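Long-range contacts in GphF Dehydratase 1 (Archangium violaceum, PDB 6MBF), which probably catalyses dehydration of a polyketide intermediate, and perhaps migration of the resulting double bond, in the gephyronic acid polyketide synthase: residues 61-66 and 128-133; 71-76 and 231-236; 23-28 and 94-99. All blocks are in the same frame, centred on the assembly; numbering follows the deposited sequence.

Interaction 1: residues 61-66 and 128-133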
loop_
_atom_site.group_PDB
_atom_site.type_symbol
_atom_site.label_atom_id
_atom_site.label_comp_id
_atom_site.label_asym_id
_atom_site.label_seq_id
_atom_site.Cartn_x
_atom_site.Cartn_y
_atom_site.Cartn_z
ATOM N N ALA A 61 10.686 -6.779 -4.415
ATOM C CA ALA A 61 11.146 -7.599 -5.532
ATOM C C ALA A 61 12.022 -6.791 -6.475
ATOM O O ALA A 61 13.043 -7.290 -6.961
ATOM C CB ALA A 61 9.955 -8.190 -6.288
ATOM N N ALA A 62 11.637 -5.539 -6.750
ATOM C CA ALA A 62 12.474 -4.686 -7.591
ATOM C C ALA A 62 13.868 -4.542 -6.999
ATOM O O ALA A 62 14.872 -4.590 -7.725
ATOM C CB ALA A 62 11.826 -3.313 -7.757
ATOM N N SER A 63 13.950 -4.373 -5.677
ATOM C CA SER A 63 15.248 -4.170 -5.043
ATOM C C SER A 63 16.122 -5.410 -5.165
ATOM O O SER A 63 17.336 -5.304 -5.381
ATOM C CB SER A 63 15.063 -3.798 -3.576
ATOM O OG SER A 63 16.319 -3.543 -2.964
ATOM N N ARG A 64 15.525 -6.590 -5.039
ATOM C CA ARG A 64 16.296 -7.826 -4.993
ATOM C C ARG A 64 16.567 -8.418 -6.368
ATOM O O ARG A 64 17.584 -9.098 -6.545
ATOM C CB ARG A 64 15.578 -8.854 -4.115
ATOM C CG ARG A 64 15.548 -8.449 -2.653
ATOM C CD ARG A 64 14.345 -9.033 -1.898
ATOM N NE ARG A 64 14.432 -8.750 -0.468
ATOM C CZ ARG A 64 14.163 -7.569 0.082
ATOM N NH1 ARG A 64 13.781 -6.545 -0.672
ATOM N NH2 ARG A 64 14.281 -7.408 1.395
ATOM N N LEU A 65 15.697 -8.178 -7.348
ATOM C CA LEU A 65 15.862 -8.777 -8.669
ATOM C C LEU A 65 16.545 -7.862 -9.669
ATOM O O LEU A 65 17.234 -8.351 -10.571
ATOM C CB LEU A 65 14.505 -9.183 -9.250
ATOM C CG LEU A 65 13.749 -10.305 -8.550
ATOM C CD1 LEU A 65 12.434 -10.579 -9.263
ATOM C CD2 LEU A 65 14.606 -11.558 -8.490
ATOM N N LEU A 66 16.345 -6.562 -9.553
ATOM C CA LEU A 66 16.793 -5.688 -10.625
ATOM C C LEU A 66 18.115 -5.031 -10.271
ATOM O O LEU A 66 18.343 -4.672 -9.108
ATOM C CB LEU A 66 15.754 -4.605 -10.909
ATOM C CG LEU A 66 14.410 -5.144 -11.402
ATOM C CD1 LEU A 66 13.423 -4.018 -11.593
ATOM C CD2 LEU A 66 14.580 -5.927 -12.699
ATOM N N ILE A 128 7.934 -3.780 -12.735
ATOM C CA ILE A 128 8.926 -3.216 -11.828
ATOM C C ILE A 128 10.093 -2.669 -12.638
ATOM O O ILE A 128 10.388 -3.134 -13.745
ATOM C CB ILE A 128 9.425 -4.234 -10.778
ATOM C CG1 ILE A 128 9.808 -5.560 -11.441
ATOM C CG2 ILE A 128 8.372 -4.446 -9.669
ATOM C CD1 ILE A 128 10.486 -6.533 -10.487
ATOM N N ALA A 129 10.752 -1.665 -12.076
ATOM C CA ALA A 129 11.905 -1.052 -12.719
ATOM C C ALA A 129 12.757 -0.392 -11.647
ATOM O O ALA A 129 12.363 -0.284 -10.482
ATOM C CB ALA A 129 11.483 -0.049 -13.795
ATOM N N ARG A 130 13.937 0.050 -12.066
ATOM C CA ARG A 130 14.904 0.682 -11.187
ATOM C C ARG A 130 15.654 1.713 -12.015
ATOM O O ARG A 130 16.019 1.440 -13.161
ATOM C CB ARG A 130 15.850 -0.365 -10.599
ATOM C CG ARG A 130 16.629 0.075 -9.397
ATOM C CD ARG A 130 17.021 -1.149 -8.604
ATOM N NE ARG A 130 18.047 -0.851 -7.619
ATOM C CZ ARG A 130 18.548 -1.750 -6.788
ATOM N NH1 ARG A 130 18.100 -3.000 -6.820
ATOM N NH2 ARG A 130 19.483 -1.403 -5.915
ATOM N N ARG A 131 15.857 2.899 -11.450
ATOM C CA ARG A 131 16.477 3.990 -12.192
ATOM C C ARG A 131 17.459 4.725 -11.295
ATOM O O ARG A 131 17.198 4.919 -10.105
ATOM C CB ARG A 131 15.423 4.971 -12.724
ATOM C CG ARG A 131 16.002 6.111 -13.538
ATOM C CD ARG A 131 14.931 7.062 -14.049
ATOM N NE ARG A 131 14.384 7.917 -13.000
ATOM C CZ ARG A 131 13.154 7.798 -12.512
ATOM N NH1 ARG A 131 12.350 6.859 -12.984
ATOM N NH2 ARG A 131 12.730 8.619 -11.561
ATOM N N GLN A 132 18.586 5.139 -11.869
ATOM C CA GLN A 132 19.571 5.889 -11.101
ATOM C C GLN A 132 19.008 7.251 -10.713
ATOM O O GLN A 132 18.299 7.894 -11.491
ATOM C CB GLN A 132 20.866 6.046 -11.900
ATOM C CG GLN A 132 22.119 5.975 -11.039
ATOM C CD GLN A 132 23.364 5.596 -11.826
ATOM O OE1 GLN A 132 23.323 4.738 -12.712
ATOM N NE2 GLN A 132 24.482 6.235 -11.502
ATOM N N LEU A 133 19.326 7.683 -9.495
ATOM C CA LEU A 133 18.718 8.869 -8.885
ATOM C C LEU A 133 18.871 10.148 -9.713
ATOM O O LEU A 133 19.907 10.385 -10.332
ATOM C CB LEU A 133 19.305 9.079 -7.486
ATOM C CG LEU A 133 20.826 8.934 -7.364
ATOM C CD1 LEU A 133 21.534 10.277 -7.526
ATOM C CD2 LEU A 133 21.206 8.269 -6.047
#
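Arg-130 reaches from strand 128-131 to the last turn of helix 61-65 and meets its backbone carbonyls. Arg-130 NH1 lies 2.8 Å from Ser-63 O, a weak hydrogen bond bent to 123° at the hydrogen. Leu-66 O is also 2.8 Å from Arg-130 NH1. It approaches the guanidinium obliquely, whereas Ser-63 O and the more distant Ala-62 O lie at its edge, near its plane. The side chain leaves with CG anti to the backbone N (chi1 -163°) and stays extended to NE, which carries the charge up to these oxygens. Carbonyls at the C-terminal end of a helix probably make a favourable setting for a positive group. The other terminal nitrogen, NH2, is hydrogen-bonded to Asn-69 O, in the chain just beyond the helix.

Leu-66 and Ile-128 form the apolar half of the contact. Leu-66 is the first residue to leave helical geometry, and its side chain is directed at the strand. Leu-66 CD1 settles on the strand backbone, 3.5 Å from Ala-129 CA. Leu-66 CD1 is also 3.9 Å from Ile-128 CG1. Ile-128 CD1 reaches the helix backbone at Ala-62 CA, 4.0 Å away. Ala-62 CB also meets Ile-128 CB at 4.0 Å. The small alanine lets the two backbones come close here.

The helix axis crosses the strand axis at 64°, with a closest approach of 8.0 Å. Helix 52-65 lies against the strands, consistent with the central helix of a hot-dog fold. Ser-63 also touches Leu-74 on the adjacent strand 73-81. Leu-65 and Ala-61 extend the packing to strands 23-30 and 93-100.

Interaction 2: residues 71-76 and 231-236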
loop_
_atom_site.group_PDB
_atom_site.type_symbol
_atom_site.label_atom_id
_atom_site.label_comp_id
_atom_site.label_asym_id
_atom_site.label_seq_id
_atom_site.Cartn_x
_atom_site.Cartn_y
_atom_site.Cartn_z
ATOM N N ALA A 71 21.175 2.963 -3.996
ATOM C CA ALA A 71 20.518 4.262 -3.915
ATOM C C ALA A 71 19.608 4.564 -5.100
ATOM O O ALA A 71 18.959 5.614 -5.100
ATOM C CB ALA A 71 21.565 5.371 -3.800
ATOM N N ASP A 72 19.563 3.704 -6.114
ATOM C CA ASP A 72 18.655 3.942 -7.226
ATOM C C ASP A 72 17.209 3.894 -6.749
ATOM O O ASP A 72 16.881 3.241 -5.753
ATOM C CB ASP A 72 18.873 2.913 -8.332
ATOM C CG ASP A 72 20.215 3.070 -9.018
ATOM O OD1 ASP A 72 20.551 2.212 -9.862
ATOM O OD2 ASP A 72 20.942 4.042 -8.698
ATOM N N THR A 73 16.340 4.595 -7.470
ATOM C CA THR A 73 14.921 4.575 -7.144
ATOM C C THR A 73 14.308 3.230 -7.528
ATOM O O THR A 73 14.706 2.605 -8.515
ATOM C CB THR A 73 14.186 5.698 -7.868
ATOM O OG1 THR A 73 13.989 5.326 -9.237
ATOM C CG2 THR A 73 14.967 7.007 -7.798
ATOM N N LEU A 74 13.339 2.782 -6.738
ATOM C CA LEU A 74 12.559 1.592 -7.045
ATOM C C LEU A 74 11.217 2.018 -7.628
ATOM O O LEU A 74 10.577 2.938 -7.117
ATOM C CB LEU A 74 12.332 0.751 -5.788
ATOM C CG LEU A 74 13.548 0.343 -4.951
ATOM C CD1 LEU A 74 13.113 -0.329 -3.656
ATOM C CD2 LEU A 74 14.425 -0.584 -5.755
ATOM N N ILE A 75 10.783 1.338 -8.687
ATOM C CA ILE A 75 9.602 1.752 -9.436
ATOM C C ILE A 75 8.642 0.578 -9.586
ATOM O O ILE A 75 9.057 -0.543 -9.901
ATOM C CB ILE A 75 9.991 2.304 -10.819
ATOM C CG1 ILE A 75 10.911 3.522 -10.667
ATOM C CG2 ILE A 75 8.751 2.668 -11.607
ATOM C CD1 ILE A 75 11.832 3.736 -11.859
ATOM N N VAL A 76 7.355 0.833 -9.364
ATOM C CA VAL A 76 6.306 -0.115 -9.724
ATOM C C VAL A 76 5.307 0.639 -10.591
ATOM O O VAL A 76 4.904 1.750 -10.240
ATOM C CB VAL A 76 5.605 -0.729 -8.490
ATOM C CG1 VAL A 76 4.769 -1.928 -8.916
ATOM C CG2 VAL A 76 6.613 -1.151 -7.418
ATOM N N ARG A 231 1.717 4.440 -11.076
ATOM C CA ARG A 231 3.146 4.435 -10.794
ATOM C C ARG A 231 3.382 4.755 -9.330
ATOM O O ARG A 231 2.727 5.635 -8.773
ATOM C CB ARG A 231 3.871 5.459 -11.672
ATOM C CG ARG A 231 5.370 5.456 -11.560
ATOM C CD ARG A 231 5.926 6.482 -12.535
ATOM N NE ARG A 231 7.293 6.860 -12.201
ATOM C CZ ARG A 231 8.370 6.427 -12.844
ATOM N NH1 ARG A 231 8.251 5.600 -13.878
ATOM N NH2 ARG A 231 9.570 6.829 -12.452
ATOM N N ILE A 232 4.314 4.034 -8.712
ATOM C CA ILE A 232 4.874 4.433 -7.428
ATOM C C ILE A 232 6.391 4.372 -7.545
ATOM O O ILE A 232 6.936 3.409 -8.092
ATOM C CB ILE A 232 4.362 3.566 -6.257
ATOM C CG1 ILE A 232 5.031 4.005 -4.952
ATOM C CG2 ILE A 232 4.615 2.089 -6.503
ATOM C CD1 ILE A 232 4.399 3.409 -3.691
ATOM N N GLU A 233 7.065 5.421 -7.084
ATOM C CA GLU A 233 8.520 5.470 -7.095
ATOM C C GLU A 233 9.026 5.758 -5.692
ATOM O O GLU A 233 8.520 6.657 -5.019
ATOM C CB GLU A 233 9.023 6.524 -8.071
ATOM C CG GLU A 233 10.523 6.560 -8.183
ATOM C CD GLU A 233 10.967 7.375 -9.364
ATOM O OE1 GLU A 233 10.191 8.254 -9.801
ATOM O OE2 GLU A 233 12.082 7.123 -9.865
ATOM N N LEU A 234 10.013 4.989 -5.245
ATOM C CA LEU A 234 10.575 5.130 -3.905
ATOM C C LEU A 234 12.038 5.539 -4.003
ATOM O O LEU A 234 12.829 4.865 -4.675
ATOM C CB LEU A 234 10.454 3.823 -3.122
ATOM C CG LEU A 234 10.941 3.831 -1.674
ATOM C CD1 LEU A 234 10.083 4.740 -0.788
ATOM C CD2 LEU A 234 10.953 2.416 -1.114
ATOM N N ARG A 235 12.398 6.630 -3.323
ATOM C CA ARG A 235 13.751 7.172 -3.382
ATOM C C ARG A 235 14.557 6.969 -2.114
ATOM O O ARG A 235 15.769 7.209 -2.132
ATOM C CB ARG A 235 13.722 8.676 -3.683
ATOM C CG ARG A 235 12.836 9.071 -4.832
ATOM C CD ARG A 235 13.127 10.498 -5.253
ATOM N NE ARG A 235 12.511 10.815 -6.535
ATOM C CZ ARG A 235 12.965 11.743 -7.367
ATOM N NH1 ARG A 235 14.048 12.439 -7.050
ATOM N NH2 ARG A 235 12.344 11.970 -8.517
ATOM N N ALA A 236 13.922 6.607 -1.005
ATOM C CA ALA A 236 14.630 6.320 0.235
ATOM C C ALA A 236 13.952 5.140 0.911
ATOM O O ALA A 236 12.721 5.058 0.929
ATOM C CB ALA A 236 14.644 7.536 1.170
HETATM O O HOH W 1 15.565 3.690 -3.200
#
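Strands 73-76 and 231-234 run antiparallel, with Leu-74/Leu-234 and Val-76/Ile-232 as hydrogen-bonded pairs and Ile-75/Glu-233 as the non-hydrogen-bonded pair between them. The four backbone bonds are short and fairly straight; Ile-232 N to Val-76 O is 2.8 Å.

Val-76 and Ile-232 lie side by side on one face, and Val-76 CB meets Ile-232 CG2 at 3.6 Å. Leu-74 and Leu-234 share this face but touch more loosely. Ile-75 and Glu-233 point to the other face. Ile-75 CG2 lies over one face of the Arg-231 guanidinium, toward its rim, 3.7 Å from Arg-231 NH1. Arg-231 NH2 makes a salt bridge of 3.1 Å with Glu-233 OE1. The glutamate oxygen lies in the guanidinium plane, but Arg-231 NH2 stands above the plane of the Glu-233 carboxylate. Arg-231 NH1 has a second acidic partner, Glu-77. Glu-233 has CG anti to the backbone N (chi1 -177°) and stays extended, which carries its carboxylate alongside Ile-75 to Thr-73. There Thr-73 OG1 appears to donate to Glu-233 OE2, which also pairs with Arg-131 NH2; the place of OE2 is uncertain. A water donates to Asp-72 O and, weakly, to Leu-234 O at the end of the strand pair.

Strand 73-81 is flanked by strand 121-131 on its other edge, and strand 224-234 by strand 273-284. Leu-74 and Val-76 face helix 52-65, touching Leu-59.

Interaction 3: residues 23-28 and 94-99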
loop_
_atom_site.group_PDB
_atom_site.type_symbol
_atom_site.label_atom_id
_atom_site.label_comp_id
_atom_site.label_asym_id
_atom_site.label_seq_id
_atom_site.Cartn_x
_atom_site.Cartn_y
_atom_site.Cartn_z
ATOM N N ALA A 23 12.658 -17.104 -15.208
ATOM C CA ALA A 23 11.488 -16.898 -14.364
ATOM C C ALA A 23 11.932 -16.879 -12.912
ATOM O O ALA A 23 12.507 -17.858 -12.421
ATOM C CB ALA A 23 10.444 -17.992 -14.594
ATOM N N ARG A 24 11.652 -15.780 -12.221
ATOM C CA ARG A 24 12.040 -15.612 -10.831
ATOM C C ARG A 24 10.831 -15.796 -9.931
ATOM O O ARG A 24 9.696 -15.514 -10.327
ATOM C CB ARG A 24 12.635 -14.221 -10.602
ATOM C CG ARG A 24 13.570 -13.743 -11.706
ATOM C CD ARG A 24 14.917 -14.427 -11.625
ATOM N NE ARG A 24 15.977 -13.629 -12.243
ATOM C CZ ARG A 24 16.487 -13.858 -13.450
ATOM N NH1 ARG A 24 16.040 -14.870 -14.180
ATOM N NH2 ARG A 24 17.452 -13.080 -13.925
ATOM N N CYS A 25 11.077 -16.233 -8.699
ATOM C CA CYS A 25 9.965 -16.524 -7.806
ATOM C C CYS A 25 10.377 -16.353 -6.352
ATOM O O CYS A 25 11.452 -16.804 -5.939
ATOM C CB CYS A 25 9.429 -17.938 -8.041
ATOM S SG CYS A 25 7.970 -18.367 -7.034
ATOM N N PHE A 26 9.510 -15.692 -5.585
ATOM C CA PHE A 26 9.610 -15.623 -4.136
ATOM C C PHE A 26 8.394 -16.320 -3.537
ATOM O O PHE A 26 7.296 -16.273 -4.102
ATOM C CB PHE A 26 9.654 -14.168 -3.615
ATOM C CG PHE A 26 10.823 -13.354 -4.121
ATOM C CD1 PHE A 26 11.982 -13.230 -3.367
ATOM C CD2 PHE A 26 10.744 -12.684 -5.334
ATOM C CE1 PHE A 26 13.053 -12.471 -3.832
ATOM C CE2 PHE A 26 11.812 -11.927 -5.804
ATOM C CZ PHE A 26 12.964 -11.819 -5.045
ATOM N N THR A 27 8.578 -16.951 -2.384
ATOM C CA THR A 27 7.420 -17.517 -1.707
ATOM C C THR A 27 7.602 -17.434 -0.201
ATOM O O THR A 27 8.721 -17.480 0.320
ATOM C CB THR A 27 7.163 -18.968 -2.133
ATOM O OG1 THR A 27 5.876 -19.380 -1.657
ATOM C CG2 THR A 27 8.227 -19.885 -1.555
ATOM N N GLY A 28 6.479 -17.310 0.496
ATOM C CA GLY A 28 6.498 -17.286 1.942
ATOM C C GLY A 28 5.120 -17.629 2.454
ATOM O O GLY A 28 4.209 -17.947 1.686
ATOM N N ARG A 94 -0.203 -19.181 1.926
ATOM C CA ARG A 94 0.996 -19.087 1.102
ATOM C C ARG A 94 0.906 -17.860 0.203
ATOM O O ARG A 94 -0.134 -17.612 -0.407
ATOM C CB ARG A 94 1.157 -20.338 0.241
ATOM C CG ARG A 94 1.256 -21.641 1.013
ATOM C CD ARG A 94 2.414 -21.628 1.996
ATOM N NE ARG A 94 3.654 -21.186 1.368
ATOM C CZ ARG A 94 4.496 -21.988 0.726
ATOM N NH1 ARG A 94 4.233 -23.284 0.621
ATOM N NH2 ARG A 94 5.601 -21.491 0.186
ATOM N N LEU A 95 1.994 -17.097 0.127
ATOM C CA LEU A 95 2.112 -15.945 -0.758
ATOM C C LEU A 95 3.220 -16.200 -1.766
ATOM O O LEU A 95 4.247 -16.797 -1.432
ATOM C CB LEU A 95 2.438 -14.666 0.006
ATOM C CG LEU A 95 1.336 -13.849 0.665
ATOM C CD1 LEU A 95 1.915 -12.495 1.030
ATOM C CD2 LEU A 95 0.138 -13.697 -0.251
ATOM N N ARG A 96 3.019 -15.726 -2.993
ATOM C CA ARG A 96 3.985 -15.952 -4.060
ATOM C C ARG A 96 4.056 -14.718 -4.939
ATOM O O ARG A 96 3.021 -14.204 -5.362
ATOM C CB ARG A 96 3.593 -17.171 -4.902
ATOM C CG ARG A 96 4.520 -17.481 -6.071
ATOM C CD ARG A 96 3.977 -18.644 -6.904
ATOM N NE ARG A 96 2.839 -18.240 -7.730
ATOM C CZ ARG A 96 2.030 -19.082 -8.368
ATOM N NH1 ARG A 96 2.222 -20.395 -8.279
ATOM N NH2 ARG A 96 1.026 -18.616 -9.090
ATOM N N LEU A 97 5.270 -14.239 -5.199
ATOM C CA LEU A 97 5.503 -13.244 -6.238
ATOM C C LEU A 97 6.375 -13.898 -7.297
ATOM O O LEU A 97 7.474 -14.372 -6.992
ATOM C CB LEU A 97 6.164 -11.981 -5.683
ATOM C CG LEU A 97 6.345 -10.822 -6.681
ATOM C CD1 LEU A 97 6.339 -9.469 -5.945
ATOM C CD2 LEU A 97 7.627 -10.940 -7.533
ATOM N N ARG A 98 5.886 -13.923 -8.528
ATOM C CA ARG A 98 6.645 -14.450 -9.647
ATOM C C ARG A 98 6.888 -13.330 -10.647
ATOM O O ARG A 98 6.077 -12.410 -10.786
ATOM C CB ARG A 98 5.922 -15.632 -10.309
ATOM C CG ARG A 98 4.657 -15.278 -11.052
ATOM C CD ARG A 98 3.920 -16.534 -11.507
ATOM N NE ARG A 98 2.825 -16.216 -12.422
ATOM C CZ ARG A 98 1.907 -17.098 -12.801
ATOM N NH1 ARG A 98 1.959 -18.336 -12.335
ATOM N NH2 ARG A 98 0.937 -16.742 -13.635
ATOM N N SER A 99 8.013 -13.414 -11.340
ATOM C CA SER A 99 8.442 -12.345 -12.223
ATOM C C SER A 99 9.104 -12.944 -13.451
ATOM O O SER A 99 9.811 -13.951 -13.353
ATOM C CB SER A 99 9.423 -11.403 -11.514
ATOM O OG SER A 99 9.814 -10.341 -12.362
#
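Leu-95 O accepts two hydrogen bonds, one from Gly-28 N at 3.0 Å and one from Thr-27 OG1 at 3.1 Å. The Thr-27 hydroxyl is also an acceptor, with Arg-94 NH2 2.8 Å from Thr-27 OG1, though this bond is weak and strongly bent (116°). With OG1 anti to the backbone N (chi1 -168°), the hydroxyl turns to the neighbouring strand and lies between donor and acceptor.

Arg-94 folds back through bends at chi2 and chi3. Arg-94 NE thus makes a long, weak bond of 3.3 Å to Gly-28 O, straight at the hydrogen. Gly-28 O lies at the guanidinium edge, in its plane, and also accepts from Leu-95 N at 2.8 Å. Arg-94 therefore spans two successive residues of strand 23-28.

The rest of the pair is regular antiparallel strand. Phe-26 N bonds to Leu-97 O at 2.8 Å, nearly straight, and Arg-24 and Ser-99 form a further hydrogen-bonded pair. Phe-26 and Leu-97 lie side by side, with Phe-26 ring atom CD2 4.2 Å from Leu-97 CD2. On the other face, Cys-25 SG rests against the aliphatic part of Arg-96, 3.7 Å from Arg-96 CG. The Arg-96 guanidinium leads away to a salt bridge with Glu-117 and a cation-pi contact with Trp-120.

Phe-26, Leu-97 and Ser-99 share the face that meets helix 52-65, with Leu-65 and Ala-61 pressed against it. Cys-25, Thr-27 and Arg-96 are on the reverse side. An antiparallel sheet with one face laid against a central helix is the hallmark of the hot-dog fold, to which polyketide synthase dehydratases belong.

In the fold
Each contact includes helix 52-65 or a strand that touches it. Interactions 1 and 2 are neighbours, with centres about 7 Å apart. They meet where strands 121-131 and 73-81 pair. Interactions 1 and 3 have centres about 16 Å apart and touch through the helix, where Leu-65 and Ala-61 pack on Phe-26 and Leu-97. Interactions 2 and 3 have centres about 20 Å apart and do not touch. Along the chain come 23-28, 61-66 and 71-76, then their partners 94-99, 128-133 and 231-236 in the same order, so any two contacts alternate. Interaction 2 joins early and late parts of the chain. This is consistent with the double hot-dog architecture of polyketide synthase dehydratases.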